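Local atomic coordinates of apicoplast TIC22, putative (Plasmodium falciparum 3D7, PDB entry 4E6Z), a protein that acts as an essential chaperone required for protein import into the apicoplast, the plastid of the malaria parasite. Residues L175-Y180 with D215-K220; E198-Q203 with I209-F214. All coordinates share one frame; numbering follows the deposited sequence.

Contact 1: L175-Y180 with D215-K220; sequences LQNALY and DLEDLK
The side-chain amide of N177 carries L216 on one face and E217 at its nitrogen end. Here helix 172-179 meets the first turn of helix 216-227, and both helices pack on strand 193-203 in this alpha/beta fold. The L216 methyl CD2 lies over the amide face, 4.0 Å from N177 CG. It also reaches N177 CB at 3.8 Å. L216 has CG anti to its backbone N (chi1 173°), and this carries CD2 across to the neighbouring helix. The amide and the E217 carboxylate are turned 33° apart. E217 CB points past the other helix, but the chain bends at chi2 (-83°) and its end comes back toward N177. Q174, one turn before N177 on the same helix, links it to helix 216-227. Its OE1 accepts hydrogen bonds from N177 ND2 and from the L216 backbone N, and its NE2 donates to E217 OE2. The second helix is thus gripped both by a backbone N-H and by a carboxylate. The acid sits in the first turn, where the helix dipole probably favours a negative charge. N177 ND2 and E217 OE2, both bonded to Q174, lie 3.3 Å apart.

Contact 2: E198-Q203 with I209-F214; sequences ENLYIQ and IIPLFF
I202 and I209 each set CG1 between the backbone N and the carbonyl carbon (chi1 54° and 65°). Their side chains leave the same face of the sheet and cross there, with I202 CG1 3.7 Å from I209 CG1. CG2 of I202 is the branch nearest the P211 ring, with CG1 also close to it. I202 CG2 reaches P211 CG at 3.4 Å, tighter than usual carbon contact, and the two side chains slide past each other in opposite directions. The backbones of I202 and I209 form an antiparallel hydrogen-bonded pair. I202 N donates to I209 O at 2.8 Å, and I209 N donates to I202 O at 2.7 Å. Both bonds are nearly straight (163° at the hydrogen). I209 O also meets the CA-H of Y201, with Y201 CA 3.3 Å from this oxygen. The ladder does not continue through P211, which has no N-H to give. P211 CD instead lies 3.3 Å from L200 O. Beyond the pair the segments diverge, and side chains fill the angle. L200 lays CG against the proline ring and turns its CD2 methyl to F213, 4.0 Å from CE2. The exposed Y201 ring lies obliquely against CG1 of I210. On its far edge, strand 208-213 bonds through the backbones of I210 and L212 to strand 255-258. The arrangement is that of a beta hairpin inside a mixed four-stranded sheet, paired near its turn and splayed where strand 193-203 is interrupted.

In the fold
Contact 2 lies inside the chain loop that contact 1 closes. They share connected elements: helix 172-179 leads to strand 193-203, and strand 208-213 leads to helix 216-227. L219 CD1 packs on F213 CE2 and L200 CD2, and D218 on the F213 ring. Both contacts are partly buried. Contact 1 joins two helices through a small patch with one buried leucine and the polar ends of N177 and E217, both bonded to Q174. Contact 2 joins neighbouring strands over a larger, mostly apolar area, with four buried residues and exposed Y201 and I202. Its hydrogen bonds join backbones; in contact 1 the clear ones between the helices come from the Q174 side chain, just before the first segment.

Contact 1: L175-Y180 with D215-K220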
loop_
_atom_site.group_PDB
_atom_site.type_symbol
_atom_site.label_atom_id
_atom_site.label_comp_id
_atom_site.label_asym_id
_atom_site.label_seq_id
_atom_site.Cartn_x
_atom_site.Cartn_y
_atom_site.Cartn_z
ATOM N N LEU A 175 8.698 2.574 4.234
ATOM C CA LEU A 175 9.745 1.565 4.358
ATOM C C LEU A 175 10.896 2.118 5.176
ATOM O O LEU A 175 11.496 1.411 5.985
ATOM C CB LEU A 175 10.246 1.124 2.986
ATOM C CG LEU A 175 9.418 0.056 2.271
ATOM C CD1 LEU A 175 9.750 0.024 0.773
ATOM C CD2 LEU A 175 9.655 -1.300 2.920
ATOM N N GLN A 176 11.198 3.393 4.964
ATOM C CA GLN A 176 12.207 4.065 5.762
ATOM C C GLN A 176 11.755 4.207 7.214
ATOM O O GLN A 176 12.511 3.916 8.140
ATOM C CB GLN A 176 12.534 5.437 5.178
ATOM C CG GLN A 176 13.685 6.126 5.886
ATOM C CD GLN A 176 14.929 5.255 5.967
ATOM O OE1 GLN A 176 15.577 4.969 4.953
ATOM N NE2 GLN A 176 15.275 4.832 7.181
ATOM N N ASN A 177 10.521 4.662 7.406
ATOM C CA ASN A 177 9.958 4.816 8.745
ATOM C C ASN A 177 9.997 3.513 9.538
ATOM O O ASN A 177 10.197 3.518 10.754
ATOM C CB ASN A 177 8.519 5.332 8.663
ATOM C CG ASN A 177 8.445 6.795 8.281
ATOM O OD1 ASN A 177 9.416 7.530 8.420
ATOM N ND2 ASN A 177 7.285 7.228 7.809
ATOM N N ALA A 178 9.813 2.398 8.838
ATOM C CA ALA A 178 9.717 1.091 9.477
ATOM C C ALA A 178 11.069 0.555 9.951
ATOM O O ALA A 178 11.135 -0.212 10.911
ATOM C CB ALA A 178 9.048 0.093 8.542
ATOM N N LEU A 179 12.141 0.957 9.277
ATOM C CA LEU A 179 13.479 0.485 9.623
ATOM C C LEU A 179 13.816 0.769 11.077
ATOM O O LEU A 179 14.449 -0.044 11.745
ATOM C CB LEU A 179 14.530 1.119 8.716
ATOM C CG LEU A 179 14.620 0.513 7.320
ATOM C CD1 LEU A 179 15.761 1.144 6.546
ATOM C CD2 LEU A 179 14.806 -0.990 7.429
ATOM N N TYR A 180 13.386 1.930 11.556
ATOM C CA TYR A 180 13.607 2.336 12.936
ATOM C C TYR A 180 13.157 1.247 13.907
ATOM O O TYR A 180 13.841 0.951 14.884
ATOM C CB TYR A 180 12.855 3.642 13.213
ATOM C CG TYR A 180 13.006 4.181 14.617
ATOM C CD1 TYR A 180 12.018 3.976 15.569
ATOM C CD2 TYR A 180 14.135 4.903 14.990
ATOM C CE1 TYR A 180 12.148 4.472 16.852
ATOM C CE2 TYR A 180 14.273 5.402 16.270
ATOM C CZ TYR A 180 13.277 5.183 17.197
ATOM O OH TYR A 180 13.404 5.674 18.476
ATOM N N ASP A 215 0.416 4.349 6.816
ATOM C CA ASP A 215 1.256 5.498 7.135
ATOM C C ASP A 215 1.521 5.618 8.633
ATOM O O ASP A 215 0.590 5.697 9.436
ATOM C CB ASP A 215 0.639 6.793 6.601
ATOM C CG ASP A 215 0.765 6.920 5.090
ATOM O OD1 ASP A 215 1.027 5.894 4.425
ATOM O OD2 ASP A 215 0.604 8.047 4.572
ATOM N N LEU A 216 2.799 5.624 8.997
ATOM C CA LEU A 216 3.206 5.816 10.378
ATOM C C LEU A 216 2.581 7.088 10.944
ATOM O O LEU A 216 2.071 7.095 12.062
ATOM C CB LEU A 216 4.731 5.894 10.486
ATOM C CG LEU A 216 5.275 6.260 11.875
ATOM C CD1 LEU A 216 4.745 5.310 12.941
ATOM C CD2 LEU A 216 6.797 6.280 11.889
ATOM N N GLU A 217 2.619 8.160 10.158
ATOM C CA GLU A 217 2.112 9.453 10.602
ATOM C C GLU A 217 0.616 9.424 10.929
ATOM O O GLU A 217 0.145 10.194 11.769
ATOM C CB GLU A 217 2.440 10.553 9.584
ATOM C CG GLU A 217 2.597 10.064 8.143
ATOM C CD GLU A 217 3.983 9.505 7.844
ATOM O OE1 GLU A 217 4.939 10.299 7.698
ATOM O OE2 GLU A 217 4.114 8.268 7.741
ATOM N N ASP A 218 -0.126 8.533 10.275
ATOM C CA ASP A 218 -1.538 8.335 10.605
ATOM C C ASP A 218 -1.674 7.668 11.974
ATOM O O ASP A 218 -2.541 8.029 12.768
ATOM C CB ASP A 218 -2.240 7.490 9.540
ATOM C CG ASP A 218 -2.431 8.237 8.222
ATOM O OD1 ASP A 218 -2.362 9.487 8.214
ATOM O OD2 ASP A 218 -2.660 7.567 7.194
ATOM N N LEU A 219 -0.814 6.687 12.235
ATOM C CA LEU A 219 -0.794 5.993 13.514
ATOM C C LEU A 219 -0.484 6.961 14.648
ATOM O O LEU A 219 -1.234 7.050 15.620
ATOM C CB LEU A 219 0.232 4.855 13.497
ATOM C CG LEU A 219 0.499 4.182 14.851
ATOM C CD1 LEU A 219 -0.781 3.609 15.430
ATOM C CD2 LEU A 219 1.565 3.100 14.729
ATOM N N LYS A 220 0.624 7.684 14.518
ATOM C CA LYS A 220 1.023 8.664 15.521
ATOM C C LYS A 220 -0.065 9.707 15.739
ATOM O O LYS A 220 -0.209 10.252 16.833
ATOM C CB LYS A 220 2.336 9.343 15.125
ATOM C CG LYS A 220 3.562 8.461 15.310
ATOM C CD LYS A 220 4.843 9.174 14.910
ATOM C CE LYS A 220 6.058 8.285 15.153
ATOM N NZ LYS A 220 7.322 8.867 14.611
#

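Contact 2: E198-Q203 with I209-F214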
loop_
_atom_site.group_PDB
_atom_site.type_symbol
_atom_site.label_atom_id
_atom_site.label_comp_id
_atom_site.label_asym_id
_atom_site.label_seq_id
_atom_site.Cartn_x
_atom_site.Cartn_y
_atom_site.Cartn_z
ATOM N N GLU A 198 0.204 -0.906 20.530
ATOM C CA GLU A 198 -0.229 -1.912 21.499
ATOM C C GLU A 198 -1.612 -1.669 22.100
ATOM O O GLU A 198 -2.472 -2.553 22.091
ATOM C CB GLU A 198 0.792 -2.008 22.633
ATOM C CG GLU A 198 2.169 -2.463 22.193
ATOM C CD GLU A 198 2.255 -3.964 21.990
ATOM O OE1 GLU A 198 1.463 -4.510 21.192
ATOM O OE2 GLU A 198 3.122 -4.596 22.630
ATOM N N ASN A 199 -1.818 -0.473 22.636
ATOM C CA ASN A 199 -3.018 -0.198 23.417
ATOM C C ASN A 199 -4.045 0.648 22.677
ATOM O O ASN A 199 -4.833 1.366 23.292
ATOM C CB ASN A 199 -2.633 0.470 24.738
ATOM C CG ASN A 199 -1.763 -0.421 25.609
ATOM O OD1 ASN A 199 -2.221 -1.442 26.123
ATOM N ND2 ASN A 199 -0.500 -0.042 25.773
ATOM N N LEU A 200 -4.034 0.552 21.352
ATOM C CA LEU A 200 -4.910 1.357 20.505
ATOM C C LEU A 200 -5.960 0.496 19.807
ATOM O O LEU A 200 -5.640 -0.546 19.233
ATOM C CB LEU A 200 -4.086 2.117 19.463
ATOM C CG LEU A 200 -4.865 3.081 18.570
ATOM C CD1 LEU A 200 -5.476 4.195 19.405
ATOM C CD2 LEU A 200 -3.965 3.654 17.493
ATOM N N TYR A 201 -7.212 0.938 19.857
ATOM C CA TYR A 201 -8.310 0.203 19.240
ATOM C C TYR A 201 -9.212 1.119 18.416
ATOM O O TYR A 201 -9.129 2.344 18.509
ATOM C CB TYR A 201 -9.149 -0.507 20.307
ATOM C CG TYR A 201 -8.378 -1.495 21.152
ATOM C CD1 TYR A 201 -8.350 -2.844 20.826
ATOM C CD2 TYR A 201 -7.680 -1.078 22.280
ATOM C CE1 TYR A 201 -7.648 -3.751 21.598
ATOM C CE2 TYR A 201 -6.973 -1.976 23.054
ATOM C CZ TYR A 201 -6.960 -3.310 22.710
ATOM O OH TYR A 201 -6.258 -4.209 23.479
ATOM N N ILE A 202 -10.065 0.506 17.602
ATOM C CA ILE A 202 -11.149 1.211 16.928
ATOM C C ILE A 202 -12.368 0.300 16.875
ATOM O O ILE A 202 -12.236 -0.923 16.879
ATOM C CB ILE A 202 -10.778 1.638 15.496
ATOM C CG1 ILE A 202 -10.289 0.435 14.684
ATOM C CG2 ILE A 202 -9.733 2.741 15.519
ATOM C CD1 ILE A 202 -10.201 0.701 13.195
ATOM N N GLN A 203 -13.556 0.892 16.830
ATOM C CA GLN A 203 -14.777 0.099 16.797
ATOM C C GLN A 203 -15.265 -0.162 15.371
ATOM O O GLN A 203 -15.720 0.749 14.678
ATOM C CB GLN A 203 -15.878 0.742 17.653
ATOM C CG GLN A 203 -16.207 2.187 17.303
ATOM C CD GLN A 203 -17.223 2.802 18.253
ATOM O OE1 GLN A 203 -17.375 2.360 19.394
ATOM N NE2 GLN A 203 -17.923 3.830 17.786
ATOM N N ILE A 209 -11.602 -3.511 17.031
ATOM C CA ILE A 209 -10.425 -4.143 16.448
ATOM C C ILE A 209 -9.183 -3.262 16.573
ATOM O O ILE A 209 -9.258 -2.122 17.035
ATOM C CB ILE A 209 -10.652 -4.479 14.960
ATOM C CG1 ILE A 209 -10.830 -3.196 14.147
ATOM C CG2 ILE A 209 -11.857 -5.395 14.795
ATOM C CD1 ILE A 209 -11.281 -3.435 12.723
ATOM N N ILE A 210 -8.040 -3.799 16.163
ATOM C CA ILE A 210 -6.796 -3.040 16.176
ATOM C C ILE A 210 -6.544 -2.393 14.819
ATOM O O ILE A 210 -6.528 -3.075 13.794
ATOM C CB ILE A 210 -5.592 -3.926 16.557
ATOM C CG1 ILE A 210 -5.685 -4.344 18.026
ATOM C CG2 ILE A 210 -4.274 -3.194 16.282
ATOM C CD1 ILE A 210 -4.523 -5.186 18.499
ATOM N N PRO A 211 -6.350 -1.067 14.811
ATOM C CA PRO A 211 -6.099 -0.320 13.576
ATOM C C PRO A 211 -4.713 -0.637 13.027
ATOM O O PRO A 211 -3.737 -0.628 13.777
ATOM C CB PRO A 211 -6.155 1.146 14.027
ATOM C CG PRO A 211 -6.710 1.127 15.420
ATOM C CD PRO A 211 -6.338 -0.192 15.993
ATOM N N LEU A 212 -4.639 -0.910 11.730
ATOM C CA LEU A 212 -3.386 -1.249 11.072
ATOM C C LEU A 212 -3.092 -0.183 10.026
ATOM O O LEU A 212 -3.756 -0.126 8.992
ATOM C CB LEU A 212 -3.515 -2.610 10.396
ATOM C CG LEU A 212 -2.496 -3.681 10.758
ATOM C CD1 LEU A 212 -2.221 -3.678 12.248
ATOM C CD2 LEU A 212 -3.009 -5.028 10.300
ATOM N N PHE A 213 -2.098 0.658 10.295
ATOM C CA PHE A 213 -1.864 1.838 9.471
ATOM C C PHE A 213 -0.774 1.632 8.436
ATOM O O PHE A 213 0.300 1.122 8.752
ATOM C CB PHE A 213 -1.501 3.043 10.343
ATOM C CG PHE A 213 -2.559 3.413 11.333
ATOM C CD1 PHE A 213 -3.523 4.358 11.019
ATOM C CD2 PHE A 213 -2.594 2.816 12.581
ATOM C CE1 PHE A 213 -4.501 4.700 11.936
ATOM C CE2 PHE A 213 -3.564 3.153 13.499
ATOM C CZ PHE A 213 -4.521 4.095 13.178
ATOM N N PHE A 214 -1.054 2.042 7.202
ATOM C CA PHE A 214 -0.031 2.050 6.167
ATOM C C PHE A 214 0.940 3.206 6.386
ATOM O O PHE A 214 2.141 3.057 6.182
ATOM C CB PHE A 214 -0.653 2.095 4.765
ATOM C CG PHE A 214 -1.091 0.749 4.267
ATOM C CD1 PHE A 214 -0.236 -0.040 3.514
ATOM C CD2 PHE A 214 -2.349 0.259 4.576
ATOM C CE1 PHE A 214 -0.634 -1.289 3.063
ATOM C CE2 PHE A 214 -2.751 -0.988 4.132
ATOM C CZ PHE A 214 -1.892 -1.764 3.378
#